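Local coordinates for protein tripeptidase (Staphylococcus aureus subsp. aureus, PDB 3RZA) that probably hydrolyses tripeptides as a zinc-dependent peptidase of the M20 family, at residues D180-A184 and A318-A323; T193-P199 and N335-G341; K207-K211 and V222-A228; Y308-I313 and G345-T350. One frame throughout, in Å; residues are numbered along the deposited sequence. Where two conformers were deposited one is given.

Contact 1 (D180-A184 and A318-A323); sequences DFGYA and AVVKIA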
loop_
_atom_site.group_PDB
_atom_site.type_symbol
_atom_site.label_atom_id
_atom_site.label_comp_id
_atom_site.label_asym_id
_atom_site.label_seq_id
_atom_site.Cartn_x
_atom_site.Cartn_y
_atom_site.Cartn_z
ATOM N N ASP A 180 -5.175 -15.228 -45.431
ATOM C CA ASP A 180 -5.722 -16.551 -45.055
ATOM C C ASP A 180 -5.206 -17.044 -43.691
ATOM O O ASP A 180 -5.906 -17.759 -42.993
ATOM C CB ASP A 180 -5.369 -17.587 -46.118
ATOM C CG ASP A 180 -6.015 -17.282 -47.475
ATOM O OD1 ASP A 180 -7.257 -17.180 -47.531
ATOM O OD2 ASP A 180 -5.282 -17.136 -48.474
ATOM N N PHE A 181 -3.961 -16.711 -43.360
ATOM C CA PHE A 181 -3.367 -17.036 -42.050
ATOM C C PHE A 181 -2.101 -16.220 -41.845
ATOM O O PHE A 181 -1.633 -15.530 -42.768
ATOM C CB PHE A 181 -3.059 -18.548 -41.930
ATOM C CG PHE A 181 -2.261 -19.117 -43.091
ATOM C CD1 PHE A 181 -0.856 -18.977 -43.146
ATOM C CD2 PHE A 181 -2.900 -19.808 -44.118
ATOM C CE1 PHE A 181 -0.124 -19.498 -44.216
ATOM C CE2 PHE A 181 -2.166 -20.347 -45.184
ATOM C CZ PHE A 181 -0.775 -20.173 -45.240
ATOM N N GLY A 182 -1.538 -16.286 -40.643
ATOM C CA GLY A 182 -0.265 -15.651 -40.410
ATOM C C GLY A 182 0.386 -15.813 -39.079
ATOM O O GLY A 182 0.060 -16.711 -38.330
ATOM N N TYR A 183 1.394 -14.975 -38.843
ATOM C CA TYR A 183 2.371 -15.199 -37.802
ATOM C C TYR A 183 2.670 -13.928 -37.056
ATOM O O TYR A 183 3.048 -12.930 -37.678
ATOM C CB TYR A 183 3.658 -15.733 -38.408
ATOM C CG TYR A 183 3.429 -17.018 -39.143
ATOM C CD1 TYR A 183 3.296 -18.223 -38.445
ATOM C CD2 TYR A 183 3.235 -17.024 -40.539
ATOM C CE1 TYR A 183 3.043 -19.419 -39.124
ATOM C CE2 TYR A 183 2.974 -18.210 -41.221
ATOM C CZ TYR A 183 2.885 -19.407 -40.512
ATOM O OH TYR A 183 2.596 -20.583 -41.194
ATOM N N ALA A 184 2.513 -13.958 -35.733
ATOM C CA ALA A 184 3.063 -12.913 -34.859
ATOM C C ALA A 184 4.497 -13.288 -34.510
ATOM O O ALA A 184 4.729 -14.335 -33.932
ATOM C CB ALA A 184 2.211 -12.759 -33.626
ATOM N N ALA A 318 -2.783 -25.653 -41.852
ATOM C CA ALA A 318 -1.713 -25.168 -42.744
ATOM C C ALA A 318 -0.735 -24.225 -42.058
ATOM O O ALA A 318 0.480 -24.367 -42.219
ATOM C CB ALA A 318 -2.320 -24.466 -43.977
ATOM N N VAL A 319 -1.274 -23.265 -41.295
ATOM C CA VAL A 319 -0.446 -22.282 -40.588
ATOM C C VAL A 319 0.568 -22.904 -39.606
ATOM O O VAL A 319 1.702 -22.416 -39.497
ATOM C CB VAL A 319 -1.314 -21.189 -39.879
ATOM C CG1 VAL A 319 -2.182 -21.780 -38.748
ATOM C CG2 VAL A 319 -0.439 -20.064 -39.372
ATOM N N VAL A 320 0.174 -23.981 -38.925
ATOM C CA VAL A 320 1.059 -24.681 -37.982
ATOM C C VAL A 320 2.090 -25.517 -38.729
ATOM O O VAL A 320 3.278 -25.470 -38.422
ATOM C CB VAL A 320 0.264 -25.600 -37.022
ATOM C CG1 VAL A 320 1.206 -26.304 -36.052
ATOM C CG2 VAL A 320 -0.827 -24.820 -36.258
ATOM N N LYS A 321 1.628 -26.272 -39.721
ATOM C CA LYS A 321 2.500 -27.148 -40.519
ATOM C C LYS A 321 3.584 -26.395 -41.301
ATOM O O LYS A 321 4.725 -26.834 -41.356
ATOM C CB LYS A 321 1.663 -28.019 -41.472
ATOM C CG LYS A 321 0.742 -29.045 -40.737
ATOM C CD LYS A 321 1.533 -30.295 -40.306
ATOM C CE LYS A 321 0.992 -30.978 -39.028
ATOM N NZ LYS A 321 1.578 -30.449 -37.732
ATOM N N ILE A 322 3.234 -25.245 -41.866
ATOM C CA ILE A 322 4.217 -24.379 -42.555
ATOM C C ILE A 322 5.287 -23.816 -41.572
ATOM O O ILE A 322 6.491 -23.810 -41.892
ATOM C CB ILE A 322 3.512 -23.263 -43.361
ATOM C CG1 ILE A 322 2.707 -23.878 -44.527
ATOM C CG2 ILE A 322 4.520 -22.264 -43.889
ATOM C CD1 ILE A 322 1.603 -22.954 -45.100
ATOM N N ALA A 323 4.879 -23.434 -40.360
ATOM C CA ALA A 323 5.851 -22.971 -39.326
ATOM C C ALA A 323 6.816 -24.085 -38.905
ATOM O O ALA A 323 8.044 -23.861 -38.762
ATOM C CB ALA A 323 5.116 -22.413 -38.088
#

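Contact 2 (T193-P199 and N335-G341); sequences TTVVGAP and NTIISGG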
loop_
_atom_site.group_PDB
_atom_site.type_symbol
_atom_site.label_atom_id
_atom_site.label_comp_id
_atom_site.label_asym_id
_atom_site.label_seq_id
_atom_site.Cartn_x
_atom_site.Cartn_y
_atom_site.Cartn_z
ATOM N N THR A 193 10.507 -22.792 -32.528
ATOM C CA THR A 193 9.355 -23.167 -31.699
ATOM C C THR A 193 8.186 -22.244 -32.013
ATOM O O THR A 193 8.381 -21.040 -32.185
ATOM C CB THR A 193 9.724 -23.093 -30.210
ATOM O OG1 THR A 193 10.779 -24.037 -29.974
ATOM C CG2 THR A 193 8.519 -23.418 -29.313
ATOM N N THR A 194 6.979 -22.826 -32.121
ATOM C CA THR A 194 5.753 -22.096 -32.507
ATOM C C THR A 194 4.745 -22.217 -31.375
ATOM O O THR A 194 4.446 -23.317 -30.938
ATOM C CB THR A 194 5.124 -22.705 -33.803
ATOM O OG1 THR A 194 6.115 -22.755 -34.818
ATOM C CG2 THR A 194 3.945 -21.882 -34.300
ATOM N N VAL A 195 4.238 -21.077 -30.892
ATOM C CA VAL A 195 3.118 -21.055 -29.984
ATOM C C VAL A 195 1.823 -21.258 -30.787
ATOM O O VAL A 195 1.493 -20.415 -31.631
ATOM C CB VAL A 195 3.033 -19.712 -29.242
ATOM C CG1 VAL A 195 1.760 -19.647 -28.424
ATOM C CG2 VAL A 195 4.286 -19.476 -28.386
ATOM N N VAL A 196 1.103 -22.345 -30.507
ATOM C CA VAL A 196 -0.189 -22.691 -31.200
ATOM C C VAL A 196 -1.433 -22.407 -30.370
ATOM O O VAL A 196 -2.566 -22.563 -30.861
ATOM C CB VAL A 196 -0.214 -24.172 -31.712
ATOM C CG1 VAL A 196 0.957 -24.393 -32.709
ATOM C CG2 VAL A 196 -0.186 -25.225 -30.528
ATOM N N GLY A 197 -1.240 -21.961 -29.131
ATOM C CA GLY A 197 -2.336 -21.596 -28.294
ATOM C C GLY A 197 -1.871 -20.700 -27.192
ATOM O O GLY A 197 -0.701 -20.728 -26.827
ATOM N N ALA A 198 -2.797 -19.894 -26.675
ATOM C CA ALA A 198 -2.520 -18.905 -25.617
ATOM C C ALA A 198 -3.800 -18.784 -24.791
ATOM O O ALA A 198 -4.880 -19.031 -25.330
ATOM C CB ALA A 198 -2.127 -17.543 -26.248
ATOM N N PRO A 199 -3.695 -18.430 -23.482
ATOM C CA PRO A 199 -4.872 -18.433 -22.603
ATOM C C PRO A 199 -5.718 -17.161 -22.713
ATOM O O PRO A 199 -5.285 -16.155 -23.330
ATOM C CB PRO A 199 -4.248 -18.505 -21.222
ATOM C CG PRO A 199 -3.024 -17.643 -21.357
ATOM C CD PRO A 199 -2.541 -17.819 -22.798
ATOM N N ASN A 335 9.059 -27.647 -32.651
ATOM C CA ASN A 335 8.118 -27.888 -31.552
ATOM C C ASN A 335 6.930 -26.921 -31.628
ATOM O O ASN A 335 7.052 -25.828 -32.189
ATOM C CB ASN A 335 8.816 -27.700 -30.195
ATOM C CG ASN A 335 9.902 -28.733 -29.940
ATOM O OD1 ASN A 335 9.815 -29.866 -30.402
ATOM N ND2 ASN A 335 10.918 -28.349 -29.185
ATOM N N THR A 336 5.810 -27.328 -31.073
ATOM C CA THR A 336 4.640 -26.521 -30.935
ATOM C C THR A 336 4.343 -26.491 -29.442
ATOM O O THR A 336 4.370 -27.544 -28.795
ATOM C CB THR A 336 3.486 -27.156 -31.668
ATOM O OG1 THR A 336 3.291 -28.487 -31.179
ATOM C CG2 THR A 336 3.794 -27.208 -33.150
ATOM N N ILE A 337 4.120 -25.303 -28.889
ATOM C CA ILE A 337 3.859 -25.150 -27.461
ATOM C C ILE A 337 2.590 -24.330 -27.227
ATOM O O ILE A 337 1.978 -23.793 -28.159
ATOM C CB ILE A 337 5.100 -24.497 -26.694
ATOM C CG1 ILE A 337 5.408 -23.084 -27.201
ATOM C CG2 ILE A 337 6.348 -25.420 -26.771
ATOM C CD1 ILE A 337 6.383 -22.316 -26.302
ATOM N N ILE A 338 2.230 -24.242 -25.961
ATOM C CA ILE A 338 1.190 -23.378 -25.470
ATOM C C ILE A 338 1.900 -22.304 -24.621
ATOM O O ILE A 338 2.801 -22.637 -23.857
ATOM C CB ILE A 338 0.203 -24.236 -24.642
ATOM C CG1 ILE A 338 -0.497 -25.285 -25.541
ATOM C CG2 ILE A 338 -0.799 -23.455 -24.055
ATOM C CD1 ILE A 338 -1.288 -24.696 -26.717
ATOM N N SER A 339 1.536 -21.034 -24.825
ATOM C CA SER A 339 2.162 -19.901 -24.122
ATOM C C SER A 339 1.440 -19.631 -22.818
ATOM O O SER A 339 0.340 -20.098 -22.615
ATOM C CB SER A 339 2.122 -18.639 -24.974
ATOM O OG SER A 339 0.790 -18.258 -25.262
ATOM N N GLY A 340 2.088 -18.861 -21.944
ATOM C CA GLY A 340 1.493 -18.395 -20.696
ATOM C C GLY A 340 0.781 -17.056 -20.782
ATOM O O GLY A 340 0.114 -16.670 -19.825
ATOM N N GLY A 341 0.917 -16.346 -21.915
ATOM C CA GLY A 341 0.381 -14.997 -22.048
ATOM C C GLY A 341 -0.094 -14.657 -23.449
ATOM O O GLY A 341 -0.151 -15.514 -24.337
HETATM O O HOH W 1 11.455 -25.621 -27.839
HETATM O O HOH W 2 7.710 -24.998 -34.677
#

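Contact 3 (K207-K211 and V222-A228); sequences KIIGK and VSAINIA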
loop_
_atom_site.group_PDB
_atom_site.type_symbol
_atom_site.label_atom_id
_atom_site.label_comp_id
_atom_site.label_asym_id
_atom_site.label_seq_id
_atom_site.Cartn_x
_atom_site.Cartn_y
_atom_site.Cartn_z
ATOM N N LYS A 207 -12.526 -4.043 -4.020
ATOM C CA LYS A 207 -12.501 -3.075 -2.914
ATOM C C LYS A 207 -13.295 -3.666 -1.764
ATOM O O LYS A 207 -14.522 -3.875 -1.895
ATOM C CB LYS A 207 -13.097 -1.754 -3.351
ATOM C CG LYS A 207 -13.241 -0.701 -2.232
ATOM C CD LYS A 207 -13.539 0.617 -2.834
ATOM C CE LYS A 207 -14.155 1.574 -1.855
ATOM N NZ LYS A 207 -14.601 2.794 -2.585
ATOM N N ILE A 208 -12.602 -3.947 -0.650
ATOM C CA ILE A 208 -13.208 -4.543 0.532
ATOM C C ILE A 208 -13.398 -3.415 1.550
ATOM O O ILE A 208 -12.427 -2.756 1.926
ATOM C CB ILE A 208 -12.320 -5.669 1.154
ATOM C CG1 ILE A 208 -11.961 -6.769 0.121
ATOM C CG2 ILE A 208 -13.014 -6.284 2.359
ATOM C CD1 ILE A 208 -13.154 -7.470 -0.491
ATOM N N ILE A 209 -14.642 -3.179 1.960
ATOM C CA ILE A 209 -14.970 -2.165 2.973
ATOM C C ILE A 209 -15.366 -2.830 4.297
ATOM O O ILE A 209 -16.185 -3.767 4.309
ATOM C CB ILE A 209 -16.145 -1.271 2.506
ATOM C CG1 ILE A 209 -15.790 -0.522 1.214
ATOM C CG2 ILE A 209 -16.567 -0.281 3.616
ATOM C CD1 ILE A 209 -14.639 0.430 1.350
ATOM N N GLY A 210 -14.813 -2.323 5.398
ATOM C CA GLY A 210 -15.230 -2.697 6.744
ATOM C C GLY A 210 -15.782 -1.488 7.438
ATOM O O GLY A 210 -16.436 -0.659 6.801
ATOM N N LYS A 211 -15.465 -1.356 8.724
ATOM C CA LYS A 211 -15.997 -0.291 9.596
ATOM C C LYS A 211 -14.877 0.139 10.552
ATOM O O LYS A 211 -14.260 -0.727 11.195
ATOM C CB LYS A 211 -17.205 -0.848 10.374
ATOM C CG LYS A 211 -18.080 0.175 11.119
ATOM C CD LYS A 211 -19.509 -0.438 11.401
ATOM C CE LYS A 211 -20.111 0.043 12.726
ATOM N NZ LYS A 211 -20.030 1.527 12.882
ATOM N N VAL A 222 -15.001 -3.526 12.012
ATOM C CA VAL A 222 -14.866 -4.697 11.149
ATOM C C VAL A 222 -13.621 -4.414 10.301
ATOM O O VAL A 222 -13.583 -3.404 9.583
ATOM C CB VAL A 222 -16.129 -4.892 10.244
ATOM C CG1 VAL A 222 -15.969 -6.091 9.336
ATOM C CG2 VAL A 222 -17.414 -5.039 11.093
ATOM N N SER A 223 -12.577 -5.232 10.449
ATOM C CA SER A 223 -11.328 -5.007 9.736
ATOM C C SER A 223 -11.449 -5.480 8.287
ATOM O O SER A 223 -11.722 -6.652 8.065
ATOM C CB SER A 223 -10.174 -5.739 10.387
ATOM O OG SER A 223 -8.984 -5.442 9.678
ATOM N N ALA A 224 -11.239 -4.572 7.319
ATOM C CA ALA A 224 -11.124 -4.942 5.906
ATOM C C ALA A 224 -9.857 -5.758 5.606
ATOM O O ALA A 224 -9.859 -6.553 4.680
ATOM C CB ALA A 224 -11.176 -3.673 4.997
ATOM N N ILE A 225 -8.785 -5.559 6.384
ATOM C CA ILE A 225 -7.552 -6.388 6.252
ATOM C C ILE A 225 -7.836 -7.853 6.608
ATOM O O ILE A 225 -7.551 -8.745 5.782
ATOM C CB ILE A 225 -6.381 -5.847 7.084
ATOM C CG1 ILE A 225 -5.852 -4.552 6.468
ATOM C CG2 ILE A 225 -5.257 -6.895 7.204
ATOM C CD1 ILE A 225 -4.867 -3.772 7.400
ATOM N N ASN A 226 -8.464 -8.089 7.773
ATOM C CA ASN A 226 -8.860 -9.467 8.169
ATOM C C ASN A 226 -9.771 -10.127 7.140
ATOM O O ASN A 226 -9.565 -11.272 6.808
ATOM C CB ASN A 226 -9.538 -9.511 9.547
ATOM C CG ASN A 226 -8.613 -9.078 10.672
ATOM O OD1 ASN A 226 -7.489 -8.617 10.433
ATOM N ND2 ASN A 226 -9.073 -9.227 11.896
ATOM N N ILE A 227 -10.765 -9.384 6.644
ATOM C CA ILE A 227 -11.705 -9.903 5.638
ATOM C C ILE A 227 -11.006 -10.324 4.340
ATOM O O ILE A 227 -11.226 -11.437 3.848
ATOM C CB ILE A 227 -12.792 -8.862 5.260
ATOM C CG1 ILE A 227 -13.789 -8.691 6.396
ATOM C CG2 ILE A 227 -13.543 -9.313 3.989
ATOM C CD1 ILE A 227 -14.738 -7.506 6.197
ATOM N N ALA A 228 -10.182 -9.405 3.811
ATOM C CA ALA A 228 -9.416 -9.588 2.582
ATOM C C ALA A 228 -8.423 -10.740 2.689
ATOM O O ALA A 228 -8.322 -11.547 1.752
ATOM C CB ALA A 228 -8.677 -8.281 2.215
#

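Contact 4 (Y308-I313 and G345-T350); sequences YPGFKI and GSIINT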
loop_
_atom_site.group_PDB
_atom_site.type_symbol
_atom_site.label_atom_id
_atom_site.label_comp_id
_atom_site.label_asym_id
_atom_site.label_seq_id
_atom_site.Cartn_x
_atom_site.Cartn_y
_atom_site.Cartn_z
ATOM N N TYR A 308 -7.441 -10.224 -22.723
ATOM C CA TYR A 308 -7.440 -10.776 -24.083
ATOM C C TYR A 308 -8.072 -12.162 -24.092
ATOM O O TYR A 308 -8.067 -12.833 -23.066
ATOM C CB TYR A 308 -6.002 -10.826 -24.661
ATOM C CG TYR A 308 -4.970 -11.387 -23.704
ATOM C CD1 TYR A 308 -4.797 -12.754 -23.569
ATOM C CD2 TYR A 308 -4.163 -10.550 -22.955
ATOM C CE1 TYR A 308 -3.863 -13.287 -22.683
ATOM C CE2 TYR A 308 -3.195 -11.082 -22.062
ATOM C CZ TYR A 308 -3.068 -12.457 -21.947
ATOM O OH TYR A 308 -2.192 -13.031 -21.079
ATOM N N PRO A 309 -8.631 -12.592 -25.242
ATOM C CA PRO A 309 -9.193 -13.938 -25.315
ATOM C C PRO A 309 -8.162 -14.992 -25.729
ATOM O O PRO A 309 -7.244 -14.694 -26.494
ATOM C CB PRO A 309 -10.294 -13.803 -26.368
ATOM C CG PRO A 309 -9.790 -12.727 -27.300
ATOM C CD PRO A 309 -8.863 -11.836 -26.492
ATOM N N GLY A 310 -8.352 -16.215 -25.236
ATOM C CA GLY A 310 -7.511 -17.348 -25.587
ATOM C C GLY A 310 -7.836 -17.931 -26.937
ATOM O O GLY A 310 -8.859 -17.618 -27.519
ATOM N N PHE A 311 -6.912 -18.727 -27.455
ATOM C CA PHE A 311 -7.107 -19.476 -28.688
ATOM C C PHE A 311 -6.296 -20.779 -28.643
ATOM O O PHE A 311 -5.448 -20.991 -27.759
ATOM C CB PHE A 311 -6.722 -18.628 -29.914
ATOM C CG PHE A 311 -5.240 -18.362 -30.037
ATOM C CD1 PHE A 311 -4.648 -17.305 -29.359
ATOM C CD2 PHE A 311 -4.426 -19.179 -30.831
ATOM C CE1 PHE A 311 -3.279 -17.067 -29.460
ATOM C CE2 PHE A 311 -3.053 -18.957 -30.923
ATOM C CZ PHE A 311 -2.484 -17.896 -30.245
ATOM N N LYS A 312 -6.614 -21.662 -29.570
ATOM C CA LYS A 312 -5.866 -22.889 -29.789
ATOM C C LYS A 312 -6.082 -23.218 -31.248
ATOM O O LYS A 312 -7.226 -23.416 -31.662
ATOM C CB LYS A 312 -6.394 -24.014 -28.884
ATOM C CG LYS A 312 -5.730 -25.440 -29.068
ATOM C CD LYS A 312 -4.241 -25.459 -28.721
ATOM C CE LYS A 312 -3.603 -26.830 -29.006
ATOM N NZ LYS A 312 -3.321 -27.106 -30.503
ATOM N N ILE A 313 -5.013 -23.199 -32.037
ATOM C CA ILE A 313 -5.084 -23.589 -33.439
ATOM C C ILE A 313 -4.806 -25.102 -33.525
ATOM O O ILE A 313 -3.855 -25.617 -32.916
ATOM C CB ILE A 313 -4.098 -22.799 -34.312
ATOM C CG1 ILE A 313 -4.251 -21.275 -34.098
ATOM C CG2 ILE A 313 -4.306 -23.157 -35.767
ATOM C CD1 ILE A 313 -5.644 -20.737 -34.283
ATOM N N GLY A 345 -1.325 -11.548 -31.815
ATOM C CA GLY A 345 -1.954 -12.752 -32.331
ATOM C C GLY A 345 -3.209 -13.203 -31.623
ATOM O O GLY A 345 -4.076 -13.772 -32.261
ATOM N N SER A 346 -3.303 -12.940 -30.313
ATOM C CA SER A 346 -4.518 -13.217 -29.528
ATOM C C SER A 346 -5.704 -12.390 -30.017
ATOM O O SER A 346 -6.832 -12.873 -29.999
ATOM C CB SER A 346 -4.305 -12.929 -28.031
ATOM O OG SER A 346 -3.179 -13.614 -27.477
ATOM N N ILE A 347 -5.443 -11.145 -30.442
ATOM C CA ILE A 347 -6.480 -10.281 -30.977
ATOM C C ILE A 347 -6.791 -10.614 -32.427
ATOM O O ILE A 347 -7.972 -10.663 -32.807
ATOM C CB ILE A 347 -6.113 -8.791 -30.851
ATOM C CG1 ILE A 347 -5.848 -8.408 -29.386
ATOM C CG2 ILE A 347 -7.235 -7.910 -31.424
ATOM C CD1 ILE A 347 -6.978 -8.822 -28.366
ATOM N N ILE A 348 -5.758 -10.862 -33.225
ATOM C CA ILE A 348 -5.928 -11.051 -34.671
ATOM C C ILE A 348 -6.716 -12.329 -34.964
ATOM O O ILE A 348 -7.565 -12.328 -35.852
ATOM C CB ILE A 348 -4.553 -11.088 -35.437
ATOM C CG1 ILE A 348 -3.779 -9.758 -35.262
ATOM C CG2 ILE A 348 -4.757 -11.465 -36.950
ATOM C CD1 ILE A 348 -3.898 -8.804 -36.378
ATOM N N ASN A 349 -6.455 -13.394 -34.192
ATOM C CA ASN A 349 -7.305 -14.605 -34.214
ATOM C C ASN A 349 -8.810 -14.330 -34.083
ATOM O O ASN A 349 -9.591 -14.990 -34.755
ATOM C CB ASN A 349 -6.868 -15.653 -33.145
ATOM C CG ASN A 349 -5.752 -16.595 -33.647
ATOM O OD1 ASN A 349 -5.935 -17.314 -34.620
ATOM N ND2 ASN A 349 -4.595 -16.582 -32.969
ATOM N N THR A 350 -9.208 -13.332 -33.275
ATOM C CA THR A 350 -10.651 -12.948 -33.153
ATOM C C THR A 350 -11.272 -12.338 -34.430
ATOM O O THR A 350 -12.491 -12.299 -34.557
ATOM C CB THR A 350 -10.950 -11.975 -31.958
ATOM O OG1 THR A 350 -10.601 -10.626 -32.309
ATOM C CG2 THR A 350 -10.221 -12.411 -30.671
HETATM O O HOH W 3 -4.664 -15.380 -26.073
HETATM O O HOH W 4 -7.972 -15.237 -29.711
#

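Contact 1 (D180-A184 and A318-A323)
Tyr-183 and Phe-181 reach from the strand to the first turns of helix 318-329. One hydrogen bond crosses the contact. Tyr-183 OH donates to Val-319 O at 2.7 Å. The hydroxyl lies in the carbonyl plane, on a lone pair, with a C=O...O angle of 122°. Val-319 O also takes a weak helical bond from Ala-323 N. This carbonyl is therefore shared between the helix and the strand.

The remaining contacts are mostly apolar. Val-319 CA lies over one face of the Phe-181 ring, and Phe-181 CB meets Val-319 CB at 3.8 Å. At the far end of the ring, Phe-181 CZ is 3.7 Å from Ile-322 CD1, and these two side chains cross at about a right angle. Val-319 CG2 sits between the two aromatics. It touches Tyr-183 CE1 at 3.5 Å and is equally close to the backbone oxygen of Gly-182. Ala-323 CB adds a contact to the same Tyr-183 carbon at 3.8 Å.

Strand 181-184 lies between strands 93-98 and 355-359 in the mixed sheet. The helix packs against it at a crossing angle of -53°, and Ile-387 of helix 374-393 touches both Tyr-183 and Ile-322.

Contact 2 (T193-P199 and N335-G341)
Asn-335 O is held by two donors. Thr-194 N reaches it from the neighbouring strand at 3.0 Å, and a water donates to it at 2.7 Å. The same water accepts from Thr-194 OG1, so Thr-194 is tied to this carbonyl twice.

The ladder continues in parallel. Ile-337 N donates to Thr-194 O at 2.9 Å. Ile-337 O then accepts from Val-196 N at the same 2.9 Å, nearly along the C=O axis (168° at the oxygen). After this the register slips. Val-195 is level with Ile-337 and Ala-198 with Ser-339, so the 193-199 side has one extra residue, as in a beta bulge. The psi of Val-196 is -3°, far from an extended value. The next sound bond is from Ser-339 N to Gly-197 O at 3.0 Å.

The side chains pack on both faces. Ile-337 CG1 touches Thr-193 CG2 at 3.8 Å, and the two side chains cross at about a right angle. It also faces Val-195 CG2. On the other face, Ile-338 CD1 rests on Gly-197 CA at 3.6 Å, and Val-196 CG1 meets Thr-336 CB. Ser-339 CB leans on Val-195 CG1.

Pro-199 packs against the backbone of Gly-340 and Gly-341. An isopropanol is bound near Gly-340 and a citrate near Gly-341. The whole is a parallel strand pair of the mixed sheet, with a glycine-containing loop leaving the end of strand 336-338 toward a site that holds citrate, probably from the crystallisation liquor, and that may be a pocket.

Contact 3 (K207-K211 and V222-A228)
Ile-208 and Ile-227 turn the same branch toward each other. In both, CG1 stands anti to the carbonyl carbon (chi1 -55° and -72°). This puts each CG2 beside the carbonyl carbon, and the two methyls meet. Ile-208 CG2 to Ile-227 CG2 is 3.5 Å, tighter than usual van der Waals contact. The other branch of Ile-208 runs along the helix, where its CG1 lies 4.2 Å from Ala-228 CB. Ala-224 sits earlier on the helix. Its CB is 3.4 Å from Ile-208 O and also packs near Gly-210 N.

Beyond the strand, the backbones pair. Lys-211 N donates to Val-222 O at 2.9 Å, close to straight at 170° and on a lone pair of the carbonyl. Val-222 N returns a bond to Lys-211 O at 3.0 Å. The two residues form a single antiparallel hydrogen-bonded pair. Gly-210 CA lies 3.4 Å from the same Val-222 O as a CA-H...O contact. Having no side chain, Gly-210 can lie close against the backbone at the start of the helix.

Ser-223 is the N-cap of helix 224-234. Its OG accepts from Ile-225 N and Asn-226 N, both weakly. On the outer side, Ile-225 and Asn-226 pack against the second subunit, consistent with the dimerisation domain of M20 peptidases. Phe-289 of helix 275-295 and Leu-266 of strand 263-272 also pack on Ile-208.

The chemistry divides in two. The paired backbone bonds tie the residues just ahead of the helix to the end of the strand, while its first turns meet the strand mainly through aliphatic contacts.

Contact 4 (Y308-I313 and G345-T350)
Phe-311 points from its CB toward Asn-349 on the helix. Its CG lies between the backbone N and the carbonyl carbon (chi1 69°), and this turns the ring under the amide. CG is 3.5 Å from Asn-349 ND2, and CD2 is the ring carbon nearest to it, at 3.4 Å. CD1 also approaches Ser-346 CA. CE1 has Ser-346 OG at the ring edge, 4.0 Å away. CE2 and, at the tip, CZ lie beneath the same amide nitrogen. Asn-349 ND2 thus stands 3.3 Å above the plane, over the ring centre.

The ring and amide planes are 32° apart, so the amide lies rather flat over the ring. Its N-H groups serve oxygens instead. Asn-349 ND2 donates to Ser-355 O, with a weak second bond to Gly-345 O. Its other end, OD1, is 3.5 Å from Ile-313 CD1.

Pro-309 makes the second part of the contact. Its CG presses on Thr-350 CG2 at 3.4 Å, tighter than usual for carbons. Pro-309 CD touches Ile-347 CD1, and the two side chains cross at about a right angle. A water bridges the polar groups, donating to Pro-309 O at 2.7 Å and accepting from Ser-346 OG at 2.7 Å. Ser-346 OG also accepts from Ser-343 N at the start of the helix.

No direct hydrogen bond joins the two segments. They are held by an aromatic face under an amide, by close aliphatic packing and by a bridging water. The bonds of the amide to Ser-355 and Gly-345 probably fix its rotation over the ring.

In the fold
Contacts 1, 2 and 4 cluster in one part of the chain, with centres 11 to 14 Å apart. Contact 3 lies 37 Å or more from each, centre to centre, at the far end of strand 194-209, which it shares with contact 2. Contacts 2 and 4 meet directly, as Val-196 O lies 2.8 Å from Ile-313 N, a probable hydrogen bond beside the end of strand 299-312. Contacts 1 and 2 touch through Ala-323 CB and Thr-194 OG1, 3.4 Å apart. The zinc, bound by His-98, Asp-129 and Asp-186, is about 11 Å from Gly-345 and about 13 Å from the Tyr-183 side chain. Citrate lies near Gly-341 and Tyr-308, consistent with contacts 2 and 4 bordering one pocket.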